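Local coordinates for protein Two-component sensor histidine kinase (Nostoc sp., PDB 3OLO) that probably senses a signal through its PAS domain and relays it by ATP-dependent autophosphorylation on histidine in a two-component pathway, at residues F27-N39 / L53-F65. Sequence-based numbering, arbitrary orientation.
Sequences FCLGDNWQFLYVN and LLSMNLQDIDVDF
Leu29 opens the contact, its CD1 meeting CD2 of Leu58 at 4.0 Å where the two side chains cross at about a right angle. Within the type I turn from Gly30 to Trp33, the backbone carbonyl of Asn32 accepts a bond from Asn57 ND2 (2.8 Å), and Asn32 O lies nearly in the plane of that amide. The other end of the same amide closes an Asx turn, OD1 taking the N-H of Gln59, so each end of the amide has its own partner, which probably holds its rotation. An alanine in place of Asn57 would probably leave Asn32 O without this donor and Gln59 N without its Asx-turn acceptor. Trp33 O receives the almost straight bond from Leu58 N (2.9 Å, 170° at the hydrogen), while the five-membered ring of the Trp33 indole offers a face to the edge of Phe65 in a T-shaped pair, Trp33 CD1 to Phe65 CZ 3.6 Å, planes at 76°. Phe35 N then binds Met56 O (3.1 Å), completing a single beta bridge between Gln34 and Asn57. With its CG anti to the carbonyl carbon (chi1 -65°), the Phe35 ring lies against the chain from Leu53 to Ile61: Leu53 CD2 lies over one face and Ile61 CG1 at the edge, 3.9 Å from Phe35 CZ. Two waters donate to Phe35 O, one also to Met56 O and the other also to Leu54 O. Further on, Leu54 CD2 rests against the Leu36 carbonyl, and both methyls of Val38 pack on Leu53 CD1. The contact thus lays the loop after helix 50-53 along the 25-29/35-38 hairpin, at one margin of the antiparallel PAS sheet; Cys43 of helix 40-46 touches both Val38 and Leu53, and Tyr85 of strand 78-86 packs on Ile61.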
loop_
_atom_site.group_PDB
_atom_site.type_symbol
_atom_site.label_atom_id
_atom_site.label_comp_id
_atom_site.label_asym_id
_atom_site.label_seq_id
_atom_site.Cartn_x
_atom_site.Cartn_y
_atom_site.Cartn_z
ATOM N N PHE A 27 -4.942 6.932 -0.404
ATOM C CA PHE A 27 -4.472 8.259 -0.007
ATOM C C PHE A 27 -4.853 8.602 1.418
ATOM O O PHE A 27 -5.685 7.931 2.019
ATOM C CB PHE A 27 -4.993 9.333 -0.968
ATOM C CG PHE A 27 -6.492 9.385 -1.076
ATOM C CD1 PHE A 27 -7.248 10.058 -0.131
ATOM C CD2 PHE A 27 -7.144 8.773 -2.138
ATOM C CE1 PHE A 27 -8.641 10.123 -0.242
ATOM C CE2 PHE A 27 -8.527 8.828 -2.258
ATOM C CZ PHE A 27 -9.278 9.497 -1.308
ATOM N N CYS A 28 -4.221 9.639 1.957
ATOM C CA CYS A 28 -4.516 10.101 3.310
ATOM C C CYS A 28 -5.112 11.503 3.283
ATOM O O CYS A 28 -4.639 12.353 2.553
ATOM C CB CYS A 28 -3.249 10.101 4.163
ATOM S SG CYS A 28 -2.644 8.450 4.566
ATOM N N LEU A 29 -6.159 11.709 4.077
ATOM C CA LEU A 29 -6.791 13.006 4.260
ATOM C C LEU A 29 -6.558 13.491 5.682
ATOM O O LEU A 29 -6.599 12.695 6.613
ATOM C CB LEU A 29 -8.297 12.883 4.048
ATOM C CG LEU A 29 -8.738 12.342 2.695
ATOM C CD1 LEU A 29 -10.236 12.029 2.709
ATOM C CD2 LEU A 29 -8.390 13.347 1.612
ATOM N N GLY A 30 -6.325 14.792 5.846
ATOM C CA GLY A 30 -6.240 15.409 7.159
ATOM C C GLY A 30 -7.623 15.673 7.731
ATOM O O GLY A 30 -8.634 15.312 7.135
ATOM N N ASP A 31 -7.676 16.323 8.884
ATOM C CA ASP A 31 -8.929 16.434 9.616
ATOM C C ASP A 31 -9.948 17.308 8.871
ATOM O O ASP A 31 -11.150 17.209 9.113
ATOM C CB ASP A 31 -8.667 16.959 11.036
ATOM C CG ASP A 31 -9.729 16.512 12.039
ATOM O OD1 ASP A 31 -10.203 15.357 11.960
ATOM O OD2 ASP A 31 -10.091 17.323 12.915
ATOM N N ASN A 32 -9.473 18.157 7.963
ATOM C CA ASN A 32 -10.373 18.965 7.135
ATOM C C ASN A 32 -10.492 18.420 5.709
ATOM O O ASN A 32 -10.870 19.140 4.794
ATOM C CB ASN A 32 -9.917 20.423 7.090
ATOM C CG ASN A 32 -9.293 20.880 8.393
ATOM O OD1 ASN A 32 -9.960 20.937 9.428
ATOM N ND2 ASN A 32 -8.006 21.218 8.347
ATOM N N TRP A 33 -10.158 17.145 5.540
ATOM C CA TRP A 33 -10.300 16.438 4.269
ATOM C C TRP A 33 -9.342 16.942 3.188
ATOM O O TRP A 33 -9.529 16.654 2.011
ATOM C CB TRP A 33 -11.750 16.489 3.766
ATOM C CG TRP A 33 -12.744 16.305 4.862
ATOM C CD1 TRP A 33 -13.488 17.281 5.465
ATOM C CD2 TRP A 33 -13.090 15.078 5.511
ATOM N NE1 TRP A 33 -14.281 16.733 6.447
ATOM C CE2 TRP A 33 -14.057 15.383 6.495
ATOM C CE3 TRP A 33 -12.679 13.748 5.359
ATOM C CZ2 TRP A 33 -14.616 14.407 7.327
ATOM C CZ3 TRP A 33 -13.238 12.775 6.185
ATOM C CH2 TRP A 33 -14.193 13.113 7.159
ATOM N N GLN A 34 -8.317 17.681 3.591
ATOM C CA GLN A 34 -7.212 18.024 2.695
ATOM C C GLN A 34 -6.358 16.781 2.426
ATOM O O GLN A 34 -6.098 16.004 3.333
ATOM C CB GLN A 34 -6.347 19.138 3.300
ATOM C CG GLN A 34 -5.465 18.741 4.501
ATOM C CD GLN A 34 -6.174 18.845 5.854
ATOM O OE1 GLN A 34 -7.315 18.414 6.012
ATOM N NE2 GLN A 34 -5.488 19.421 6.836
ATOM N N PHE A 35 -5.946 16.573 1.177
ATOM C CA PHE A 35 -5.002 15.501 0.866
ATOM C C PHE A 35 -3.659 15.753 1.563
ATOM O O PHE A 35 -3.162 16.870 1.585
ATOM C CB PHE A 35 -4.771 15.397 -0.642
ATOM C CG PHE A 35 -5.985 14.981 -1.413
ATOM C CD1 PHE A 35 -6.354 13.638 -1.481
ATOM C CD2 PHE A 35 -6.757 15.929 -2.080
ATOM C CE1 PHE A 35 -7.481 13.243 -2.196
ATOM C CE2 PHE A 35 -7.886 15.558 -2.794
ATOM C CZ PHE A 35 -8.253 14.201 -2.858
ATOM N N LEU A 36 -3.077 14.702 2.125
ATOM C CA LEU A 36 -1.787 14.805 2.798
ATOM C C LEU A 36 -0.769 13.938 2.088
ATOM O O LEU A 36 0.430 14.225 2.092
ATOM C CB LEU A 36 -1.897 14.338 4.251
ATOM C CG LEU A 36 -2.881 15.114 5.121
ATOM C CD1 LEU A 36 -2.930 14.506 6.508
ATOM C CD2 LEU A 36 -2.502 16.583 5.186
ATOM N N TYR A 37 -1.258 12.859 1.495
ATOM C CA TYR A 37 -0.406 11.915 0.809
ATOM C C TYR A 37 -1.259 11.173 -0.204
ATOM O O TYR A 37 -2.370 10.771 0.106
ATOM C CB TYR A 37 0.214 10.930 1.812
ATOM C CG TYR A 37 1.160 9.974 1.148
ATOM C CD1 TYR A 37 0.691 8.846 0.494
ATOM C CD2 TYR A 37 2.524 10.221 1.133
ATOM C CE1 TYR A 37 1.563 7.971 -0.141
ATOM C CE2 TYR A 37 3.396 9.353 0.508
ATOM C CZ TYR A 37 2.911 8.237 -0.131
ATOM O OH TYR A 37 3.780 7.389 -0.768
ATOM N N VAL A 38 -0.754 11.005 -1.420
ATOM C CA VAL A 38 -1.479 10.267 -2.451
ATOM C C VAL A 38 -0.518 9.330 -3.135
ATOM O O VAL A 38 0.636 9.701 -3.335
ATOM C CB VAL A 38 -2.092 11.213 -3.537
ATOM C CG1 VAL A 38 -3.192 12.057 -2.942
ATOM C CG2 VAL A 38 -1.007 12.109 -4.176
ATOM N N ASN A 39 -0.979 8.127 -3.494
ATOM C CA ASN A 39 -0.154 7.203 -4.275
ATOM C C ASN A 39 -0.389 7.386 -5.773
ATOM O O ASN A 39 -1.354 8.026 -6.181
ATOM C CB ASN A 39 -0.347 5.735 -3.836
ATOM C CG ASN A 39 -1.614 5.086 -4.395
ATOM O OD1 ASN A 39 -2.537 5.757 -4.836
ATOM N ND2 ASN A 39 -1.662 3.753 -4.346
ATOM N N LEU A 53 -2.726 17.612 -6.255
ATOM C CA LEU A 53 -3.539 16.966 -5.227
ATOM C C LEU A 53 -3.131 17.399 -3.828
ATOM O O LEU A 53 -3.963 17.466 -2.937
ATOM C CB LEU A 53 -3.464 15.436 -5.351
ATOM C CG LEU A 53 -4.280 14.840 -6.514
ATOM C CD1 LEU A 53 -3.918 13.380 -6.789
ATOM C CD2 LEU A 53 -5.774 14.966 -6.250
ATOM N N LEU A 54 -1.859 17.723 -3.632
ATOM C CA LEU A 54 -1.369 18.013 -2.282
ATOM C C LEU A 54 -1.660 19.450 -1.868
ATOM O O LEU A 54 -1.220 19.906 -0.812
ATOM C CB LEU A 54 0.129 17.691 -2.156
ATOM C CG LEU A 54 0.443 16.182 -2.191
ATOM C CD1 LEU A 54 1.951 15.910 -2.094
ATOM C CD2 LEU A 54 -0.306 15.434 -1.082
ATOM N N SER A 55 -2.401 20.165 -2.703
ATOM C CA SER A 55 -2.913 21.473 -2.315
ATOM C C SER A 55 -4.426 21.464 -2.462
ATOM O O SER A 55 -5.065 22.508 -2.459
ATOM C CB SER A 55 -2.298 22.573 -3.176
ATOM O OG SER A 55 -2.644 22.385 -4.534
HETATM N N MSE A 56 -5.002 20.270 -2.567
HETATM C CA MSE A 56 -6.428 20.150 -2.816
HETATM C C MSE A 56 -7.176 19.502 -1.654
HETATM O O MSE A 56 -6.577 19.002 -0.708
HETATM C CB MSE A 56 -6.674 19.376 -4.118
HETATM C CG MSE A 56 -6.389 20.200 -5.385
HETATM SE SE MSE A 56 -6.345 19.130 -7.029
HETATM C CE MSE A 56 -8.230 18.651 -7.146
ATOM N N ASN A 57 -8.498 19.547 -1.742
ATOM C CA ASN A 57 -9.389 18.967 -0.747
ATOM C C ASN A 57 -10.231 17.884 -1.406
ATOM O O ASN A 57 -10.470 17.938 -2.615
ATOM C CB ASN A 57 -10.319 20.047 -0.211
ATOM C CG ASN A 57 -11.017 19.631 1.053
ATOM O OD1 ASN A 57 -12.145 19.126 1.031
ATOM N ND2 ASN A 57 -10.355 19.852 2.174
ATOM N N LEU A 58 -10.676 16.909 -0.617
ATOM C CA LEU A 58 -11.604 15.888 -1.090
ATOM C C LEU A 58 -12.807 16.523 -1.780
ATOM O O LEU A 58 -13.353 15.983 -2.744
ATOM C CB LEU A 58 -12.100 15.044 0.088
ATOM C CG LEU A 58 -13.087 13.951 -0.295
ATOM C CD1 LEU A 58 -12.425 12.999 -1.274
ATOM C CD2 LEU A 58 -13.604 13.208 0.946
ATOM N N GLN A 59 -13.210 17.682 -1.289
ATOM C CA GLN A 59 -14.381 18.359 -1.810
ATOM C C GLN A 59 -14.183 18.832 -3.256
ATOM O O GLN A 59 -15.149 19.145 -3.947
ATOM C CB GLN A 59 -14.706 19.546 -0.912
ATOM C CG GLN A 59 -15.987 20.259 -1.267
ATOM C CD GLN A 59 -16.318 21.377 -0.284
ATOM O OE1 GLN A 59 -17.482 21.746 -0.118
ATOM N NE2 GLN A 59 -15.292 21.921 0.368
ATOM N N ASP A 60 -12.937 18.884 -3.711
ATOM C CA ASP A 60 -12.638 19.291 -5.095
ATOM C C ASP A 60 -12.771 18.130 -6.080
ATOM O O ASP A 60 -12.757 18.350 -7.286
ATOM C CB ASP A 60 -11.213 19.844 -5.190
ATOM C CG ASP A 60 -10.989 21.037 -4.286
ATOM O OD1 ASP A 60 -11.929 21.847 -4.121
ATOM O OD2 ASP A 60 -9.872 21.167 -3.742
ATOM N N ILE A 61 -12.856 16.904 -5.554
ATOM C CA ILE A 61 -12.939 15.669 -6.340
ATOM C C ILE A 61 -14.285 14.970 -6.119
ATOM O O ILE A 61 -14.924 14.490 -7.041
ATOM C CB ILE A 61 -11.860 14.654 -5.875
ATOM C CG1 ILE A 61 -10.471 15.296 -5.854
ATOM C CG2 ILE A 61 -11.865 13.402 -6.745
ATOM C CD1 ILE A 61 -9.844 15.431 -7.195
ATOM N N ASP A 62 -14.682 14.872 -4.862
ATOM C CA ASP A 62 -15.903 14.163 -4.498
ATOM C C ASP A 62 -17.106 15.040 -4.814
ATOM O O ASP A 62 -17.450 15.943 -4.060
ATOM C CB ASP A 62 -15.873 13.795 -3.016
ATOM C CG ASP A 62 -17.044 12.929 -2.601
ATOM O OD1 ASP A 62 -18.028 12.831 -3.364
ATOM O OD2 ASP A 62 -16.980 12.349 -1.505
ATOM N N VAL A 63 -17.723 14.776 -5.954
ATOM C CA VAL A 63 -18.895 15.516 -6.393
ATOM C C VAL A 63 -19.996 15.539 -5.340
ATOM O O VAL A 63 -20.728 16.518 -5.219
ATOM C CB VAL A 63 -19.472 14.898 -7.678
ATOM C CG1 VAL A 63 -20.715 15.660 -8.124
ATOM C CG2 VAL A 63 -18.426 14.911 -8.772
ATOM N N ASP A 64 -20.127 14.455 -4.584
ATOM C CA ASP A 64 -21.235 14.339 -3.648
ATOM C C ASP A 64 -20.808 14.564 -2.209
ATOM O O ASP A 64 -21.483 14.126 -1.275
ATOM C CB ASP A 64 -21.900 12.975 -3.816
ATOM C CG ASP A 64 -22.555 12.821 -5.175
ATOM O OD1 ASP A 64 -23.097 13.823 -5.693
ATOM O OD2 ASP A 64 -22.518 11.705 -5.730
ATOM N N PHE A 65 -19.696 15.274 -2.039
ATOM C CA PHE A 65 -19.082 15.459 -0.727
ATOM C C PHE A 65 -20.060 15.998 0.323
ATOM O O PHE A 65 -20.090 15.525 1.455
ATOM C CB PHE A 65 -17.881 16.397 -0.855
ATOM C CG PHE A 65 -17.223 16.728 0.455
ATOM C CD1 PHE A 65 -17.658 17.806 1.208
ATOM C CD2 PHE A 65 -16.164 15.973 0.924
ATOM C CE1 PHE A 65 -17.053 18.120 2.408
ATOM C CE2 PHE A 65 -15.555 16.282 2.120
ATOM C CZ PHE A 65 -16.003 17.355 2.866
HETATM O O HOH W 1 -4.053 19.384 0.198
HETATM O O HOH W 2 -0.941 18.835 1.718
#